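PDB 6IYR: type I modular polyketide synthase from Streptomyces albus subsp. albus, which probably transfers an extender acyl group, such as malonyl, from coenzyme A toward the acyl carrier protein of module 8 during salinomycin assembly. Local coordinates for residues E301-C306 with V311-I316; G406-I411 with A418-T423. All coordinates share one frame; numbering follows the deposited sequence.

Contact 1 (E301-C306 with V311-I316)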
# COMPACT_ATOMS: atom_id res chain seq x y z
N GLU A 301 10.82 -17.75 23.24
CA GLU A 301 11.17 -17.23 24.56
C GLU A 301 11.06 -15.72 24.64
O GLU A 301 10.62 -15.19 25.66
CB GLU A 301 12.54 -17.70 25.03
CG GLU A 301 13.46 -18.05 23.90
CD GLU A 301 14.61 -18.94 24.28
OE1 GLU A 301 15.75 -18.47 24.08
OE2 GLU A 301 14.41 -20.14 24.59
N LEU A 302 11.20 -15.05 23.50
CA LEU A 302 10.88 -13.60 23.45
C LEU A 302 9.41 -13.32 23.74
O LEU A 302 9.07 -12.47 24.59
CB LEU A 302 11.26 -13.02 22.07
CG LEU A 302 10.79 -11.55 21.91
CD1 LEU A 302 11.58 -10.70 22.88
CD2 LEU A 302 11.02 -11.09 20.49
N MET A 303 8.53 -14.08 23.10
CA MET A 303 7.10 -13.90 23.34
C MET A 303 6.69 -14.16 24.81
O MET A 303 5.95 -13.40 25.41
CB MET A 303 6.29 -14.79 22.40
CG MET A 303 6.28 -14.31 20.97
SD MET A 303 5.45 -15.45 19.85
CE MET A 303 3.83 -15.54 20.61
N ALA A 304 7.23 -15.21 25.38
CA ALA A 304 6.96 -15.52 26.78
C ALA A 304 7.46 -14.38 27.70
O ALA A 304 6.73 -13.90 28.57
CB ALA A 304 7.66 -16.84 27.14
N ALA A 305 8.65 -13.88 27.41
CA ALA A 305 9.17 -12.76 28.17
C ALA A 305 8.28 -11.52 28.05
O ALA A 305 7.98 -10.86 29.05
CB ALA A 305 10.60 -12.47 27.74
N CYS A 306 7.78 -11.24 26.85
CA CYS A 306 6.94 -10.07 26.64
C CYS A 306 5.67 -10.23 27.45
O CYS A 306 5.21 -9.29 28.14
CB CYS A 306 6.60 -9.89 25.15
SG CYS A 306 8.00 -9.27 24.17
N VAL A 311 3.37 -7.27 27.70
CA VAL A 311 3.58 -6.71 26.38
C VAL A 311 3.09 -7.66 25.29
O VAL A 311 3.45 -8.82 25.26
CB VAL A 311 5.06 -6.35 26.18
CG1 VAL A 311 5.35 -6.02 24.72
CG2 VAL A 311 5.39 -5.13 27.04
N ARG A 312 2.16 -7.20 24.47
CA ARG A 312 1.57 -8.05 23.46
C ARG A 312 2.57 -8.39 22.37
O ARG A 312 3.17 -7.52 21.77
CB ARG A 312 0.36 -7.37 22.83
CG ARG A 312 -0.65 -8.38 22.28
CD ARG A 312 -1.78 -7.70 21.53
NE ARG A 312 -1.60 -7.82 20.09
CZ ARG A 312 -2.30 -8.62 19.30
NH1 ARG A 312 -2.03 -8.66 18.00
NH2 ARG A 312 -3.30 -9.36 19.78
N ALA A 313 2.82 -9.68 22.19
CA ALA A 313 3.74 -10.15 21.16
C ALA A 313 3.03 -11.25 20.39
O ALA A 313 2.44 -12.13 21.00
CB ALA A 313 5.00 -10.69 21.81
N ARG A 314 3.15 -11.24 19.06
CA ARG A 314 2.47 -12.23 18.21
C ARG A 314 3.34 -12.67 17.06
O ARG A 314 4.13 -11.89 16.50
CB ARG A 314 1.15 -11.68 17.63
CG ARG A 314 0.13 -11.29 18.71
CD ARG A 314 -0.55 -12.51 19.35
NE ARG A 314 -0.56 -12.45 20.81
CZ ARG A 314 -1.62 -12.12 21.56
NH1 ARG A 314 -1.51 -12.05 22.87
NH2 ARG A 314 -2.79 -11.89 21.00
N ARG A 315 3.25 -13.96 16.81
CA ARG A 315 4.03 -14.66 15.81
C ARG A 315 3.51 -14.26 14.44
O ARG A 315 2.34 -14.27 14.24
CB ARG A 315 3.82 -16.15 16.07
CG ARG A 315 4.70 -17.06 15.25
CD ARG A 315 6.15 -16.77 15.54
NE ARG A 315 6.81 -17.85 16.29
CZ ARG A 315 7.80 -18.58 15.80
NH1 ARG A 315 8.42 -19.47 16.56
NH2 ARG A 315 8.20 -18.35 14.56
N ILE A 316 4.34 -13.74 13.54
CA ILE A 316 3.87 -13.39 12.20
C ILE A 316 3.99 -14.64 11.34
O ILE A 316 4.91 -15.43 11.54
CB ILE A 316 4.74 -12.30 11.57
CG1 ILE A 316 4.51 -10.97 12.28
CG2 ILE A 316 4.48 -12.17 10.08
CD1 ILE A 316 5.61 -9.97 12.02

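Contact 2 (G406-I411 with A418-T423)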
# COMPACT_ATOMS: atom_id res chain seq x y z
N GLY A 406 0.27 1.19 11.56
CA GLY A 406 1.51 1.79 12.03
C GLY A 406 1.67 3.24 11.60
O GLY A 406 2.17 4.07 12.37
N VAL A 407 1.24 3.57 10.40
CA VAL A 407 1.24 5.00 10.01
C VAL A 407 0.30 5.78 10.93
O VAL A 407 0.66 6.83 11.48
CB VAL A 407 0.83 5.19 8.54
CG1 VAL A 407 0.77 6.69 8.15
CG2 VAL A 407 1.77 4.42 7.62
N GLN A 408 -0.89 5.23 11.18
CA GLN A 408 -1.88 5.91 12.01
C GLN A 408 -1.38 6.11 13.43
O GLN A 408 -1.56 7.19 14.02
CB GLN A 408 -3.18 5.10 12.04
CG GLN A 408 -4.32 5.82 12.74
CD GLN A 408 -4.74 7.09 12.01
OE1 GLN A 408 -4.49 8.21 12.47
NE2 GLN A 408 -5.27 6.91 10.82
N GLU A 409 -0.64 5.13 13.94
CA GLU A 409 -0.06 5.23 15.27
C GLU A 409 0.98 6.35 15.33
O GLU A 409 1.10 7.06 16.34
CB GLU A 409 0.57 3.87 15.65
CG GLU A 409 1.19 3.80 17.04
CD GLU A 409 1.73 2.41 17.38
OE1 GLU A 409 2.92 2.10 17.10
OE2 GLU A 409 0.99 1.64 18.00
N THR A 410 1.78 6.52 14.28
CA THR A 410 2.75 7.61 14.34
C THR A 410 2.12 8.99 14.09
O THR A 410 2.48 9.95 14.78
CB THR A 410 4.03 7.40 13.52
OG1 THR A 410 4.18 8.42 12.53
CG2 THR A 410 4.12 6.06 12.96
N ILE A 411 1.16 9.07 13.18
CA ILE A 411 0.34 10.28 13.00
C ILE A 411 -0.25 10.68 14.34
O ILE A 411 -0.18 11.85 14.72
CB ILE A 411 -0.84 10.03 12.02
CG1 ILE A 411 -0.31 9.81 10.63
CG2 ILE A 411 -1.85 11.19 12.05
CD1 ILE A 411 -1.35 9.51 9.59
N ALA A 418 -3.10 14.38 9.30
CA ALA A 418 -2.78 13.59 8.14
C ALA A 418 -3.60 12.33 8.18
O ALA A 418 -4.06 11.93 9.23
CB ALA A 418 -1.30 13.27 8.11
N VAL A 419 -3.77 11.71 7.04
CA VAL A 419 -4.56 10.50 6.96
C VAL A 419 -3.82 9.36 6.27
O VAL A 419 -2.91 9.59 5.50
CB VAL A 419 -5.89 10.74 6.24
CG1 VAL A 419 -6.73 11.74 7.00
CG2 VAL A 419 -5.65 11.24 4.83
N THR A 420 -4.21 8.14 6.58
CA THR A 420 -3.64 6.95 5.98
C THR A 420 -4.73 6.10 5.42
O THR A 420 -5.78 5.96 6.03
CB THR A 420 -3.02 6.00 7.00
OG1 THR A 420 -2.74 6.68 8.22
CG2 THR A 420 -1.80 5.37 6.45
N GLN A 421 -4.47 5.49 4.28
CA GLN A 421 -5.42 4.60 3.68
C GLN A 421 -4.79 3.58 2.76
O GLN A 421 -3.67 3.71 2.35
CB GLN A 421 -6.49 5.38 2.95
CG GLN A 421 -6.04 5.96 1.65
CD GLN A 421 -7.23 6.25 0.80
OE1 GLN A 421 -7.65 5.43 0.02
NE2 GLN A 421 -7.81 7.41 0.99
N GLY A 422 -5.54 2.53 2.50
CA GLY A 422 -5.14 1.47 1.61
C GLY A 422 -5.76 1.60 0.24
O GLY A 422 -6.32 2.61 -0.14
N THR A 423 -5.59 0.54 -0.52
CA THR A 423 -6.14 0.40 -1.85
C THR A 423 -7.18 -0.70 -1.90
O THR A 423 -8.38 -0.42 -1.97
CB THR A 423 -5.04 0.21 -2.91
OG1 THR A 423 -4.18 1.33 -2.88
CG2 THR A 423 -5.61 0.15 -4.28

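Contact 1 (E301-C306 with V311-I316)
Arg314 meets Met303 through its backbone, while its side chain, like that of Arg312, leaves the strand on the side opposite the helix and its guanidinium takes Arg312 CG over one face, 3.8 Å above the plane near the rim. Arg312 returns the favour: Arg314 CG lies 3.5 Å above its guanidinium, again toward the rim. Arg314 NE gives a weak bond of 3.0 Å to Ala313 O. In Met303, chi1 and an extended chi2 (175°) carry SD to 4.0 Å from Arg315 N, and the bend at chi3 then turns CE toward that same carbonyl, 3.7 Å from Ala313 O; the side chain crosses Arg315 at about a right angle. The methyl of Ala313 sits between two helix side chains, with its CB 3.9 Å from Met303 CG and 3.8 Å from Cys306 CB. At the turn, Val311 N donates to Cys306 O at 2.8 Å, nearly straight (162°), though the donor stands above the carbonyl plane. Cys306 and Val311 rest on Val261 of strand 257-261, to which strand 313-316 is bonded by the backbones of Arg314 and Ser260. This is the last helix-to-strand return of the ferredoxin-like subdomain. Apolar groups of Met303, Cys306, Val311 and Ala313, with one backbone bond, join the helix to the edge strand, while Arg315 NH1 reaches Asp300 of that helix in a long, weak ion pair.

Contact 2 (G406-I411 with A418-T423)
Val407 and Ile411, one helical turn apart, face Thr420 and Ala418 across axes 8.2 Å apart that run almost exactly antiparallel (175°). Val407 meets Thr420 methyl to methyl: its CG1, anti to the backbone N, lies 3.4 Å from Thr420 CG2, tighter than usual for two carbons. Thr420 itself has a chi1 of -19°, close to eclipsed, which may reflect crowding or an uncertain placement. In Ile411, chi1 sets CG1 anti to the carbonyl carbon and an extended chi2 (178°) carries CD1 out to the strand. The side chains of Ile411 and Thr420 run past one another in opposing senses, with Ile411 CD1 3.4 Å from Thr420 OG1; CD1 also covers Ala418, 4.0 Å from Ala418 CB, while Ile411 CG2 lies 3.7 Å from Ala418 O. Buried among these methyls, Thr420 OG1 finds no hydrogen-bonding partner in the model. The helix and strand are the second half of a beta-alpha-beta unit that starts at strand 393-396, whose Phe394 touches both Val407 and Thr420 and bonds through its backbone to Val419 and Gln421. Helix 379-388 also borders the contact, Phe379 against Val407 and Leu387 against Ala418, while helix 431-443 packs on Gln421.

Both contacts lay a helix antiparallel to the strand that follows it, yet they belong to different sheets. Contact 1 ends on strand 313-316, an outermost strand of the mixed sheet; contact 2 ends on strand 419-421, at one border of the parallel sheet. Their centres are 25 Å apart and their nearest atoms about 10 Å, so they do not touch. The centre of contact 2 is about 11 Å, that of contact 1 about 26 Å, from the centre of the chain. At the far border of the parallel sheet, strand 215-218 leads into a GxSxG elbow, probably the site of the nucleophile as in other acyltransferases, whose active site lies in the cleft between the two subdomains.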